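Local coordinates for molybdate-binding protein MolA (PDB 3PSH) that binds molybdate and tungstate in the periplasm and, as the solute-binding component of the MolBCA ABC transporter, serves low-affinity molybdate import, at residues Ile4-Asp9 with Val109-Leu114; His17-Val22 with Thr38-Gly43; Ala32-Ala37 with Gln316-Thr321; Val75-Leu80 with Ile99-Asp104. All coordinates share one frame; numbering follows the deposited sequence.

Contacts 1, 2 and 4 gather around the four-stranded parallel sheet 41-44, 21-24, 87-91, 109-112, of which contacts 1 and 2 meet the two outermost strands. Contact 1 is buried and polar, a turn held to strand 109-112 and the residues after it, mostly by its own side chains; contact 2 is partly buried and rests mainly on backbone bonds between paired strands. Contact 3, also buried, joins two helix ends through an arginine and a carbonyl, and touches contact 2 where Ala32 and Val33 pack on Ile41 and Thr38. Contact 4 lies farthest from the chain's centre and is apolar, with one water at its margin; it touches both contact 1 and contact 2.

Contact 1. Residues Ile4-Asp9 with Val109-Leu114; sequences ITDQLD and VVAISL
An Asx turn and a type I beta turn, both begun by Asp6, fit the hairpin 2-5/11-14 against strand 109-112, an outermost strand of the parallel sheet. Asp6 OD2 accepts from Ala111 N (2.9 Å, 163° at the hydrogen), met from above the carboxylate plane, while Asp6 OD1 takes Leu8 N (2.8 Å) and closes the Asx turn. The carboxylate thus ties its own turn and the strand together, and OD2 also pairs with Arg10. Next along, Gln7 N donates to Ala111 O at 3.0 Å. The Gln7 chain runs extended beyond CG (chi2 -165°), carrying OE1 to two successive amides, Ser113 N at 2.9 Å and Leu114 N at 2.7 Å. Both approach from the same face of the amide, about 40° out of its plane, so the buried oxygen is gripped twice; NE2 is held by Gly139 and Gln142 of helix 132-151. Apolar contact is tight where Leu8 CG presses on Ala111 CB at 3.4 Å. At the other end the Ile4 and Val110 side chains cross at about a right angle, Ile4 CD1 touching Val110 CG2. Both residues also touch Leu146 of helix 132-151, while Leu114 leans on helix 26-34 beside the molybdate-binding Gln27.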
loop_
_atom_site.group_PDB
_atom_site.type_symbol
_atom_site.label_atom_id
_atom_site.label_comp_id
_atom_site.label_asym_id
_atom_site.label_seq_id
_atom_site.Cartn_x
_atom_site.Cartn_y
_atom_site.Cartn_z
ATOM N N ILE A 4 19.253 14.209 -3.052
ATOM C CA ILE A 4 18.424 13.514 -2.048
ATOM C C ILE A 4 18.998 12.155 -1.770
ATOM O O ILE A 4 19.820 11.712 -2.501
ATOM C CB ILE A 4 16.898 13.439 -2.464
ATOM C CG1 ILE A 4 16.703 12.595 -3.765
ATOM C CG2 ILE A 4 16.290 14.843 -2.532
ATOM C CD1 ILE A 4 16.609 11.040 -3.580
ATOM N N THR A 5 18.545 11.513 -0.671
ATOM C CA THR A 5 18.870 10.108 -0.402
ATOM C C THR A 5 17.561 9.330 -0.513
ATOM O O THR A 5 16.557 9.634 0.117
ATOM C CB THR A 5 19.495 9.873 0.964
ATOM O OG1 THR A 5 20.664 10.714 1.051
ATOM C CG2 THR A 5 19.895 8.442 1.179
ATOM N N ASP A 6 17.595 8.402 -1.411
ATOM C CA ASP A 6 16.352 7.572 -1.652
ATOM C C ASP A 6 16.346 6.361 -0.673
ATOM O O ASP A 6 17.273 6.143 0.117
ATOM C CB ASP A 6 16.242 7.176 -3.141
ATOM C CG ASP A 6 17.079 5.971 -3.537
ATOM O OD1 ASP A 6 17.775 5.302 -2.691
ATOM O OD2 ASP A 6 17.021 5.636 -4.745
ATOM N N GLN A 7 15.293 5.557 -0.822
ATOM C CA GLN A 7 15.060 4.467 0.132
ATOM C C GLN A 7 15.896 3.166 -0.143
ATOM O O GLN A 7 15.725 2.064 0.500
ATOM C CB GLN A 7 13.549 4.284 0.299
ATOM C CG GLN A 7 12.943 5.511 0.958
ATOM C CD GLN A 7 11.522 5.233 1.472
ATOM O OE1 GLN A 7 10.675 4.904 0.692
ATOM N NE2 GLN A 7 11.233 5.605 2.697
ATOM N N LEU A 8 16.801 3.231 -1.137
ATOM C CA LEU A 8 17.840 2.246 -1.267
ATOM C C LEU A 8 19.174 2.887 -0.757
ATOM O O LEU A 8 20.320 2.326 -1.048
ATOM C CB LEU A 8 17.876 1.781 -2.740
ATOM C CG LEU A 8 16.748 0.897 -3.366
ATOM C CD1 LEU A 8 17.094 0.516 -4.752
ATOM C CD2 LEU A 8 16.603 -0.311 -2.517
ATOM N N ASP A 9 19.059 4.042 -0.070
ATOM C CA ASP A 9 20.268 4.791 0.466
ATOM C C ASP A 9 21.225 5.259 -0.678
ATOM O O ASP A 9 22.453 5.462 -0.493
ATOM C CB ASP A 9 20.996 3.910 1.486
ATOM C CG ASP A 9 20.137 3.649 2.807
ATOM O OD1 ASP A 9 19.129 4.331 3.084
ATOM O OD2 ASP A 9 20.561 2.699 3.521
ATOM N N VAL A 109 17.017 8.430 -10.885
ATOM C CA VAL A 109 16.085 7.412 -10.410
ATOM C C VAL A 109 15.956 7.520 -8.868
ATOM O O VAL A 109 16.974 7.642 -8.169
ATOM C CB VAL A 109 16.737 6.011 -10.664
ATOM C CG1 VAL A 109 15.925 4.832 -9.878
ATOM C CG2 VAL A 109 16.734 5.671 -12.140
ATOM N N VAL A 110 14.718 7.452 -8.382
ATOM C CA VAL A 110 14.480 7.571 -6.963
ATOM C C VAL A 110 13.639 6.350 -6.573
ATOM O O VAL A 110 12.530 6.159 -7.096
ATOM C CB VAL A 110 13.629 8.793 -6.631
ATOM C CG1 VAL A 110 13.268 8.877 -5.067
ATOM C CG2 VAL A 110 14.406 10.041 -6.992
ATOM N N ALA A 111 14.288 5.488 -5.777
ATOM C CA ALA A 111 13.685 4.155 -5.332
ATOM C C ALA A 111 12.883 4.374 -4.056
ATOM O O ALA A 111 13.361 5.130 -3.092
ATOM C CB ALA A 111 14.827 3.143 -5.112
ATOM N N ILE A 112 11.659 3.866 -4.056
ATOM C CA ILE A 112 10.798 4.072 -2.894
ATOM C C ILE A 112 10.400 2.688 -2.334
ATOM O O ILE A 112 9.946 1.821 -3.046
ATOM C CB ILE A 112 9.540 4.826 -3.303
ATOM C CG1 ILE A 112 9.862 6.286 -3.717
ATOM C CG2 ILE A 112 8.458 4.828 -2.090
ATOM C CD1 ILE A 112 10.408 7.284 -2.624
ATOM N N SER A 113 10.595 2.556 -1.015
ATOM C CA SER A 113 10.220 1.306 -0.371
ATOM C C SER A 113 9.117 1.565 0.656
ATOM O O SER A 113 8.519 0.572 1.087
ATOM C CB SER A 113 11.370 0.740 0.462
ATOM O OG SER A 113 11.731 1.652 1.466
ATOM N N LEU A 114 8.931 2.828 1.141
ATOM C CA LEU A 114 8.026 3.075 2.292
ATOM C C LEU A 114 8.407 2.207 3.530
ATOM O O LEU A 114 7.546 1.899 4.431
ATOM C CB LEU A 114 6.549 2.857 1.900
ATOM C CG LEU A 114 6.167 3.705 0.676
ATOM C CD1 LEU A 114 4.641 3.444 0.411
ATOM C CD2 LEU A 114 6.431 5.179 0.867
#

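Contact 2. Residues His17-Val22 with Thr38-Gly43; sequences HINRAV and TKQIVG
Arg20 and Val42 meet obliquely where the two strands of a beta-alpha-beta unit (strand 21-24, helix 26-34, strand 41-44) begin and pair in parallel. Val42 CG1 lies over one face of the Arg20 guanidinium, toward its rim and 3.9 Å from NH2. The arginine chain bends at CG-CD (chi3 80°), laying the flat group across the valine, while its NH2 bonds to Leu83 O. Farther back along the chain, Asn19 and Gln40 cross with their amide planes 46° apart, Asn19 ND2 coming 3.8 Å from Gln40 CG. Ala21 and Ile41 face one side of the sheet, where Phe151 of helix 132-151 touches both. Val22 faces the other side, and its CG2 meets Val42 CG2 at 4.0 Å. In the backbone, Ala21 N donates to Gln40 O (3.0 Å, 171° at the hydrogen). A beta bulge then shifts the register by one residue between Ala21 and Val22, bringing two successive amides to one carbonyl: Ala21 O takes Val42 N at 2.8 Å and, weakly, Gly43 N at 3.5 Å. At the loop end a water donates to Asn19 O at 2.7 Å and reaches only weakly to Lys39 O.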
loop_
_atom_site.group_PDB
_atom_site.type_symbol
_atom_site.label_atom_id
_atom_site.label_comp_id
_atom_site.label_asym_id
_atom_site.label_seq_id
_atom_site.Cartn_x
_atom_site.Cartn_y
_atom_site.Cartn_z
ATOM N N HIS A 17 13.421 21.710 -9.947
ATOM C CA HIS A 17 11.963 21.565 -10.094
ATOM C C HIS A 17 11.746 20.348 -10.921
ATOM O O HIS A 17 12.482 20.077 -11.872
ATOM C CB HIS A 17 11.310 22.779 -10.715
ATOM C CG HIS A 17 11.723 24.034 -10.030
ATOM N ND1 HIS A 17 11.360 24.315 -8.728
ATOM C CD2 HIS A 17 12.508 25.065 -10.459
ATOM C CE1 HIS A 17 11.852 25.510 -8.393
ATOM N NE2 HIS A 17 12.562 25.976 -9.421
ATOM N N ILE A 18 10.646 19.657 -10.573
ATOM C CA ILE A 18 10.202 18.485 -11.337
ATOM C C ILE A 18 8.803 18.745 -11.964
ATOM O O ILE A 18 7.742 19.084 -11.277
ATOM C CB ILE A 18 10.102 17.285 -10.338
ATOM C CG1 ILE A 18 11.466 16.825 -9.847
ATOM C CG2 ILE A 18 9.458 16.022 -10.951
ATOM C CD1 ILE A 18 12.370 16.518 -10.989
ATOM N N ASN A 19 8.758 18.500 -13.268
ATOM C CA ASN A 19 7.483 18.664 -13.961
ATOM C C ASN A 19 7.142 17.483 -14.908
ATOM O O ASN A 19 6.104 17.438 -15.483
ATOM C CB ASN A 19 7.477 19.942 -14.783
ATOM C CG ASN A 19 7.493 21.141 -13.924
ATOM O OD1 ASN A 19 8.520 21.892 -13.817
ATOM N ND2 ASN A 19 6.379 21.359 -13.286
ATOM N N ARG A 20 8.148 16.601 -15.078
ATOM C CA ARG A 20 8.042 15.453 -16.012
ATOM C C ARG A 20 8.474 14.113 -15.392
ATOM O O ARG A 20 9.262 13.364 -15.948
ATOM C CB ARG A 20 8.840 15.731 -17.304
ATOM C CG ARG A 20 8.235 16.935 -18.008
ATOM C CD ARG A 20 8.958 17.233 -19.341
ATOM N NE ARG A 20 8.357 16.242 -20.225
ATOM C CZ ARG A 20 7.147 16.285 -20.773
ATOM N NH1 ARG A 20 6.379 17.419 -20.732
ATOM N NH2 ARG A 20 6.707 15.193 -21.457
ATOM N N ALA A 21 7.854 13.791 -14.240
ATOM C CA ALA A 21 8.314 12.616 -13.518
ATOM C C ALA A 21 7.633 11.402 -14.167
ATOM O O ALA A 21 6.446 11.515 -14.619
ATOM C CB ALA A 21 7.808 12.729 -12.057
ATOM N N VAL A 22 8.326 10.269 -14.092
ATOM C CA VAL A 22 7.622 9.028 -14.546
ATOM C C VAL A 22 7.539 8.176 -13.281
ATOM O O VAL A 22 8.519 8.037 -12.585
ATOM C CB VAL A 22 8.413 8.382 -15.709
ATOM C CG1 VAL A 22 7.888 6.936 -15.947
ATOM C CG2 VAL A 22 8.082 9.242 -16.956
ATOM N N THR A 38 -0.081 15.467 -9.565
ATOM C CA THR A 38 -0.156 14.755 -10.889
ATOM C C THR A 38 0.126 15.595 -12.139
ATOM O O THR A 38 0.426 15.074 -13.162
ATOM C CB THR A 38 -1.486 14.036 -11.099
ATOM O OG1 THR A 38 -2.475 15.029 -11.094
ATOM C CG2 THR A 38 -1.746 13.057 -9.914
ATOM N N LYS A 39 0.039 16.908 -12.010
ATOM C CA LYS A 39 0.383 17.753 -13.156
ATOM C C LYS A 39 1.895 17.696 -13.431
ATOM O O LYS A 39 2.361 18.147 -14.475
ATOM C CB LYS A 39 0.130 19.160 -12.781
ATOM C CG LYS A 39 -1.271 19.653 -12.882
ATOM C CD LYS A 39 -1.293 20.939 -12.047
ATOM C CE LYS A 39 -2.661 21.172 -11.401
ATOM N NZ LYS A 39 -2.837 20.505 -10.052
ATOM N N GLN A 40 2.636 17.258 -12.444
ATOM C CA GLN A 40 4.107 17.050 -12.576
ATOM C C GLN A 40 4.512 15.659 -13.008
ATOM O O GLN A 40 5.663 15.320 -12.928
ATOM C CB GLN A 40 4.817 17.463 -11.291
ATOM C CG GLN A 40 4.553 18.917 -10.946
ATOM C CD GLN A 40 4.864 19.206 -9.505
ATOM O OE1 GLN A 40 6.027 19.368 -9.117
ATOM N NE2 GLN A 40 3.808 19.134 -8.653
ATOM N N ILE A 41 3.541 14.834 -13.417
ATOM C CA ILE A 41 3.873 13.457 -13.858
ATOM C C ILE A 41 3.468 13.281 -15.330
ATOM O O ILE A 41 2.419 13.780 -15.728
ATOM C CB ILE A 41 3.014 12.503 -13.012
ATOM C CG1 ILE A 41 3.547 12.555 -11.554
ATOM C CG2 ILE A 41 3.062 11.033 -13.535
ATOM C CD1 ILE A 41 2.501 11.968 -10.501
ATOM N N VAL A 42 4.282 12.580 -16.106
ATOM C CA VAL A 42 3.992 12.384 -17.519
ATOM C C VAL A 42 4.026 10.909 -17.926
ATOM O O VAL A 42 3.718 10.598 -19.098
ATOM C CB VAL A 42 4.939 13.170 -18.425
ATOM C CG1 VAL A 42 4.717 14.692 -18.170
ATOM C CG2 VAL A 42 6.338 12.651 -18.230
ATOM N N GLY A 43 4.411 9.993 -16.983
ATOM C CA GLY A 43 4.173 8.544 -17.275
ATOM C C GLY A 43 4.023 7.771 -15.977
ATOM O O GLY A 43 4.413 8.259 -14.936
HETATM O O HOH W 1 4.453 18.707 -17.177
#

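Contact 3. Residues Ala32-Ala37 with Gln316-Thr321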
loop_
_atom_site.group_PDB
_atom_site.type_symbol
_atom_site.label_atom_id
_atom_site.label_comp_id
_atom_site.label_asym_id
_atom_site.label_seq_id
_atom_site.Cartn_x
_atom_site.Cartn_y
_atom_site.Cartn_z
ATOM N N ALA A 32 1.529 10.518 -4.606
ATOM C CA ALA A 32 1.615 11.746 -5.425
ATOM C C ALA A 32 0.248 12.300 -5.708
ATOM O O ALA A 32 0.088 13.559 -5.728
ATOM C CB ALA A 32 2.312 11.500 -6.787
ATOM N N VAL A 33 -0.753 11.412 -5.891
ATOM C CA VAL A 33 -2.092 11.902 -6.127
ATOM C C VAL A 33 -2.523 12.659 -4.861
ATOM O O VAL A 33 -3.197 13.723 -4.906
ATOM C CB VAL A 33 -3.065 10.700 -6.478
ATOM C CG1 VAL A 33 -4.552 11.141 -6.347
ATOM C CG2 VAL A 33 -2.731 10.142 -7.860
ATOM N N GLN A 34 -2.176 12.106 -3.712
ATOM C CA GLN A 34 -2.645 12.732 -2.455
ATOM C C GLN A 34 -1.855 13.982 -2.071
ATOM O O GLN A 34 -2.135 14.672 -1.088
ATOM C CB GLN A 34 -2.687 11.748 -1.268
ATOM C CG GLN A 34 -3.690 10.590 -1.581
ATOM C CD GLN A 34 -3.653 9.555 -0.446
ATOM O OE1 GLN A 34 -4.013 9.885 0.709
ATOM N NE2 GLN A 34 -3.145 8.338 -0.749
ATOM N N LEU A 35 -0.701 14.151 -2.710
ATOM C CA LEU A 35 0.102 15.387 -2.600
ATOM C C LEU A 35 -0.343 16.411 -3.673
ATOM O O LEU A 35 0.231 17.548 -3.688
ATOM C CB LEU A 35 1.582 15.024 -2.820
ATOM C CG LEU A 35 2.239 14.228 -1.730
ATOM C CD1 LEU A 35 3.676 14.013 -2.188
ATOM C CD2 LEU A 35 2.185 14.923 -0.292
ATOM N N ASP A 36 -1.364 16.082 -4.482
ATOM C CA ASP A 36 -1.914 16.970 -5.589
ATOM C C ASP A 36 -0.719 17.274 -6.510
ATOM O O ASP A 36 -0.568 18.439 -6.946
ATOM C CB ASP A 36 -2.432 18.360 -5.096
ATOM C CG ASP A 36 -3.498 18.985 -6.045
ATOM O OD1 ASP A 36 -3.911 18.354 -7.046
ATOM O OD2 ASP A 36 -3.875 20.170 -5.768
ATOM N N ALA A 37 0.039 16.224 -6.887
ATOM C CA ALA A 37 1.280 16.371 -7.716
ATOM C C ALA A 37 1.125 15.856 -9.143
ATOM O O ALA A 37 2.089 15.882 -9.928
ATOM C CB ALA A 37 2.540 15.647 -7.029
ATOM N N GLN A 316 -11.812 14.602 1.016
ATOM C CA GLN A 316 -11.970 15.954 0.436
ATOM C C GLN A 316 -10.593 16.652 0.476
ATOM O O GLN A 316 -10.253 17.379 -0.496
ATOM C CB GLN A 316 -13.014 16.742 1.265
ATOM C CG GLN A 316 -14.434 16.140 1.122
ATOM C CD GLN A 316 -15.102 16.458 -0.207
ATOM O OE1 GLN A 316 -14.598 17.225 -1.008
ATOM N NE2 GLN A 316 -16.238 15.768 -0.481
ATOM N N LYS A 317 -9.790 16.344 1.527
ATOM C CA LYS A 317 -8.458 16.950 1.696
ATOM C C LYS A 317 -7.396 16.427 0.716
ATOM O O LYS A 317 -6.785 17.231 -0.055
ATOM C CB LYS A 317 -7.952 16.885 3.141
ATOM C CG LYS A 317 -6.504 17.259 3.276
ATOM C CD LYS A 317 -6.314 18.773 3.408
ATOM C CE LYS A 317 -4.809 19.100 3.463
ATOM N NZ LYS A 317 -4.753 20.667 3.218
ATOM N N PHE A 318 -7.325 15.074 0.564
ATOM C CA PHE A 318 -6.187 14.462 -0.154
ATOM C C PHE A 318 -6.574 13.998 -1.528
ATOM O O PHE A 318 -5.675 13.893 -2.402
ATOM C CB PHE A 318 -5.616 13.309 0.740
ATOM C CG PHE A 318 -4.972 13.884 2.016
ATOM C CD1 PHE A 318 -3.900 14.756 1.916
ATOM C CD2 PHE A 318 -5.500 13.634 3.293
ATOM C CE1 PHE A 318 -3.343 15.360 3.034
ATOM C CE2 PHE A 318 -4.938 14.216 4.435
ATOM C CZ PHE A 318 -3.828 15.062 4.341
ATOM N N TYR A 319 -7.850 13.630 -1.732
ATOM C CA TYR A 319 -8.252 13.248 -3.094
ATOM C C TYR A 319 -9.094 14.286 -3.788
ATOM O O TYR A 319 -9.442 14.073 -4.917
ATOM C CB TYR A 319 -9.011 11.905 -3.108
ATOM C CG TYR A 319 -8.164 10.685 -2.746
ATOM C CD1 TYR A 319 -7.118 10.251 -3.603
ATOM C CD2 TYR A 319 -8.425 9.955 -1.552
ATOM C CE1 TYR A 319 -6.354 9.091 -3.317
ATOM C CE2 TYR A 319 -7.692 8.737 -1.294
ATOM C CZ TYR A 319 -6.633 8.376 -2.122
ATOM O OH TYR A 319 -5.967 7.212 -1.897
ATOM N N ARG A 320 -9.408 15.383 -3.102
ATOM C CA ARG A 320 -10.166 16.558 -3.638
ATOM C C ARG A 320 -11.558 16.112 -4.203
ATOM O O ARG A 320 -12.159 16.697 -5.181
ATOM C CB ARG A 320 -9.281 17.283 -4.707
ATOM C CG ARG A 320 -7.927 17.655 -4.241
ATOM C CD ARG A 320 -7.002 17.997 -5.461
ATOM N NE ARG A 320 -6.629 16.710 -6.094
ATOM C CZ ARG A 320 -5.685 15.838 -5.648
ATOM N NH1 ARG A 320 -5.068 15.980 -4.491
ATOM N NH2 ARG A 320 -5.479 14.734 -6.345
ATOM N N THR A 321 -12.084 15.054 -3.600
ATOM C CA THR A 321 -13.410 14.561 -3.952
ATOM C C THR A 321 -14.025 13.805 -2.754
ATOM O O THR A 321 -13.351 13.629 -1.739
ATOM C CB THR A 321 -13.417 13.673 -5.228
ATOM O OG1 THR A 321 -14.792 13.542 -5.633
ATOM C CG2 THR A 321 -12.777 12.316 -5.037
#
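Arg320 grips one backbone oxygen end-on: NH2 and NH1 both donate to Val33 O, at 2.9 Å and 3.0 Å, with that oxygen close to the guanidinium plane. NH1 lies nearly on the line of the C=O bond, whereas NH2 comes in at a more bent angle, tilted from the carbonyl plane. One face of the same guanidinium is stacked by the Asp36 carboxylate, the two planes only 7° apart. Asp36 OD1 is 3.3 Å from Arg320 NE, a salt bridge of charge alone, since no N-H points at the oxygen. A bend at CG-CD (chi3 -75°) turns the arginine head back toward the helix end to meet both partners. That end, the C-terminus of helix 26-34, closes in a Schellman motif, with Asp36 at positive phi; Asp36 N also bonds to Val33 O, making three donors on one carbonyl. Arg320 likewise has positive phi, after helix 307-319; the C-terminal parts of the two helices meet here. Beside them Gln34 CA approaches Phe318 O at 3.2 Å in a CA-H...O contact. Gln34 then lays its chain over Tyr319, CG standing 4.0 Å from the ring centroid and the amide 27° from the ring plane, while Val33 CG1 touches the ring edge. Farther out, Tyr314 OH bonds to Gln34 OE1, Glu284 to Gln34 NE2, and Asn30 OD1 to Tyr319 OH.

Contact 4. Residues Val75-Leu80 with Ile99-Asp104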
loop_
_atom_site.group_PDB
_atom_site.type_symbol
_atom_site.label_atom_id
_atom_site.label_comp_id
_atom_site.label_asym_id
_atom_site.label_seq_id
_atom_site.Cartn_x
_atom_site.Cartn_y
_atom_site.Cartn_z
ATOM N N VAL A 75 11.501 -1.646 -17.952
ATOM C CA VAL A 75 11.329 -0.309 -18.477
ATOM C C VAL A 75 11.565 -0.381 -19.982
ATOM O O VAL A 75 12.245 -1.354 -20.422
ATOM C CB VAL A 75 12.298 0.649 -17.784
ATOM C CG1 VAL A 75 13.829 0.227 -18.047
ATOM C CG2 VAL A 75 11.992 2.185 -18.234
ATOM N N ASN A 76 10.907 0.541 -20.714
ATOM C CA ASN A 76 11.027 0.612 -22.212
ATOM C C ASN A 76 11.743 1.967 -22.420
ATOM O O ASN A 76 11.077 3.026 -22.451
ATOM C CB ASN A 76 9.635 0.536 -22.889
ATOM C CG ASN A 76 9.716 0.725 -24.406
ATOM O OD1 ASN A 76 10.711 1.213 -24.901
ATOM N ND2 ASN A 76 8.709 0.186 -25.146
ATOM N N ILE A 77 13.070 1.910 -22.533
ATOM C CA ILE A 77 13.905 3.157 -22.536
ATOM C C ILE A 77 13.510 3.985 -23.773
ATOM O O ILE A 77 13.304 5.205 -23.654
ATOM C CB ILE A 77 15.390 2.857 -22.574
ATOM C CG1 ILE A 77 15.917 2.210 -21.250
ATOM C CG2 ILE A 77 16.283 4.097 -22.797
ATOM C CD1 ILE A 77 15.804 3.107 -19.953
ATOM N N GLU A 78 13.346 3.339 -24.944
ATOM C CA GLU A 78 12.929 4.206 -26.100
ATOM C C GLU A 78 11.599 4.915 -25.916
ATOM O O GLU A 78 11.496 6.056 -26.381
ATOM C CB GLU A 78 12.909 3.493 -27.468
ATOM C CG GLU A 78 14.194 2.723 -27.784
ATOM C CD GLU A 78 15.196 3.583 -28.482
ATOM O OE1 GLU A 78 14.929 4.789 -28.655
ATOM O OE2 GLU A 78 16.352 3.117 -28.759
ATOM N N SER A 79 10.572 4.322 -25.273
ATOM C CA SER A 79 9.366 5.015 -24.997
ATOM C C SER A 79 9.624 6.079 -23.906
ATOM O O SER A 79 9.034 7.179 -23.980
ATOM C CB SER A 79 8.254 4.063 -24.462
ATOM O OG SER A 79 7.718 3.339 -25.585
ATOM N N LEU A 80 10.451 5.729 -22.931
ATOM C CA LEU A 80 10.674 6.618 -21.769
ATOM C C LEU A 80 11.371 7.933 -22.241
ATOM O O LEU A 80 10.911 9.064 -21.914
ATOM C CB LEU A 80 11.562 5.892 -20.775
ATOM C CG LEU A 80 11.958 6.677 -19.527
ATOM C CD1 LEU A 80 10.694 7.060 -18.685
ATOM C CD2 LEU A 80 12.932 5.938 -18.654
ATOM N N ILE A 99 17.228 -0.380 -13.197
ATOM C CA ILE A 99 17.776 0.912 -12.703
ATOM C C ILE A 99 18.965 1.332 -13.619
ATOM O O ILE A 99 19.064 2.509 -14.006
ATOM C CB ILE A 99 18.245 0.771 -11.246
ATOM C CG1 ILE A 99 16.940 0.635 -10.450
ATOM C CG2 ILE A 99 19.086 1.987 -10.823
ATOM C CD1 ILE A 99 17.119 0.235 -8.907
ATOM N N LYS A 100 19.837 0.377 -13.940
ATOM C CA LYS A 100 21.010 0.638 -14.799
ATOM C C LYS A 100 20.556 1.115 -16.185
ATOM O O LYS A 100 21.166 2.049 -16.686
ATOM C CB LYS A 100 21.937 -0.583 -14.918
ATOM C CG LYS A 100 23.250 -0.293 -15.743
ATOM C CD LYS A 100 24.165 -1.498 -15.591
ATOM C CE LYS A 100 25.463 -1.422 -16.445
ATOM N NZ LYS A 100 25.167 -1.207 -17.912
ATOM N N GLN A 101 19.541 0.473 -16.795
ATOM C CA GLN A 101 18.964 1.005 -18.114
ATOM C C GLN A 101 18.664 2.517 -18.013
ATOM O O GLN A 101 18.998 3.268 -18.888
ATOM C CB GLN A 101 17.761 0.234 -18.630
ATOM C CG GLN A 101 18.134 -1.141 -19.103
ATOM C CD GLN A 101 17.046 -1.699 -19.933
ATOM O OE1 GLN A 101 16.832 -1.192 -21.033
ATOM N NE2 GLN A 101 16.283 -2.720 -19.402
ATOM N N ILE A 102 18.003 2.924 -16.951
ATOM C CA ILE A 102 17.585 4.326 -16.809
ATOM C C ILE A 102 18.799 5.242 -16.464
ATOM O O ILE A 102 18.948 6.257 -17.126
ATOM C CB ILE A 102 16.470 4.414 -15.713
ATOM C CG1 ILE A 102 15.223 3.524 -16.097
ATOM C CG2 ILE A 102 16.140 5.832 -15.498
ATOM C CD1 ILE A 102 14.310 3.372 -14.891
ATOM N N SER A 103 19.719 4.787 -15.590
ATOM C CA SER A 103 20.902 5.575 -15.246
ATOM C C SER A 103 21.823 5.727 -16.479
ATOM O O SER A 103 22.487 6.718 -16.589
ATOM C CB SER A 103 21.658 4.854 -14.191
ATOM O OG SER A 103 20.806 4.818 -13.049
ATOM N N ASP A 104 21.863 4.723 -17.321
ATOM C CA ASP A 104 22.703 4.752 -18.539
ATOM C C ASP A 104 22.212 5.810 -19.543
ATOM O O ASP A 104 22.990 6.201 -20.419
ATOM C CB ASP A 104 22.806 3.389 -19.257
ATOM C CG ASP A 104 23.740 2.437 -18.584
ATOM O OD1 ASP A 104 24.499 2.777 -17.666
ATOM O OD2 ASP A 104 23.646 1.222 -18.905
HETATM O O HOH W 2 14.427 -0.744 -22.283
#
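Three aliphatic side chains, Val75, Ile77 and Leu80, at and just before the start of helix 77-82, form a shallow hollow that takes Ile102 of helix 96-103. The bump is Ile102 CG1, which meets Ile77 CD1 at 3.9 Å, Val75 CG1 at 4.1 Å and Leu80 CD2 at 4.2 Å; the Leu80 and Ile102 side chains cross at about a right angle. Ile77 in turn projects onto the backbone of the facing helix, its CD1 lying 3.4 Å from Gln101 O and close to Ile102 N. With CG1 beside its backbone N (chi1 -69°), Ile77 keeps its longer branch in the groove between Gln101 and Ile102. Gln101 forms the wall on the outer side. Its CB packs against Val75 CG1 at 4.0 Å, the two side chains sliding past each other in opposite directions, and its extended chain carries OE1 to within 3.5 Å of Ile77 CG1. No direct hydrogen bond joins the segments. A water takes that place, donating to Gln101 OE1 at 2.7 Å and to Val75 O, and accepting from Ile77 N in the first turn of its helix. Asn76 caps that same turn at the N-cap position, its OD1 receiving Ser79 N. Inward, Leu80 and Ile102 both rest on Val88 of strand 87-91 and on Ile107, which places the helix pair against one face of the parallel sheet.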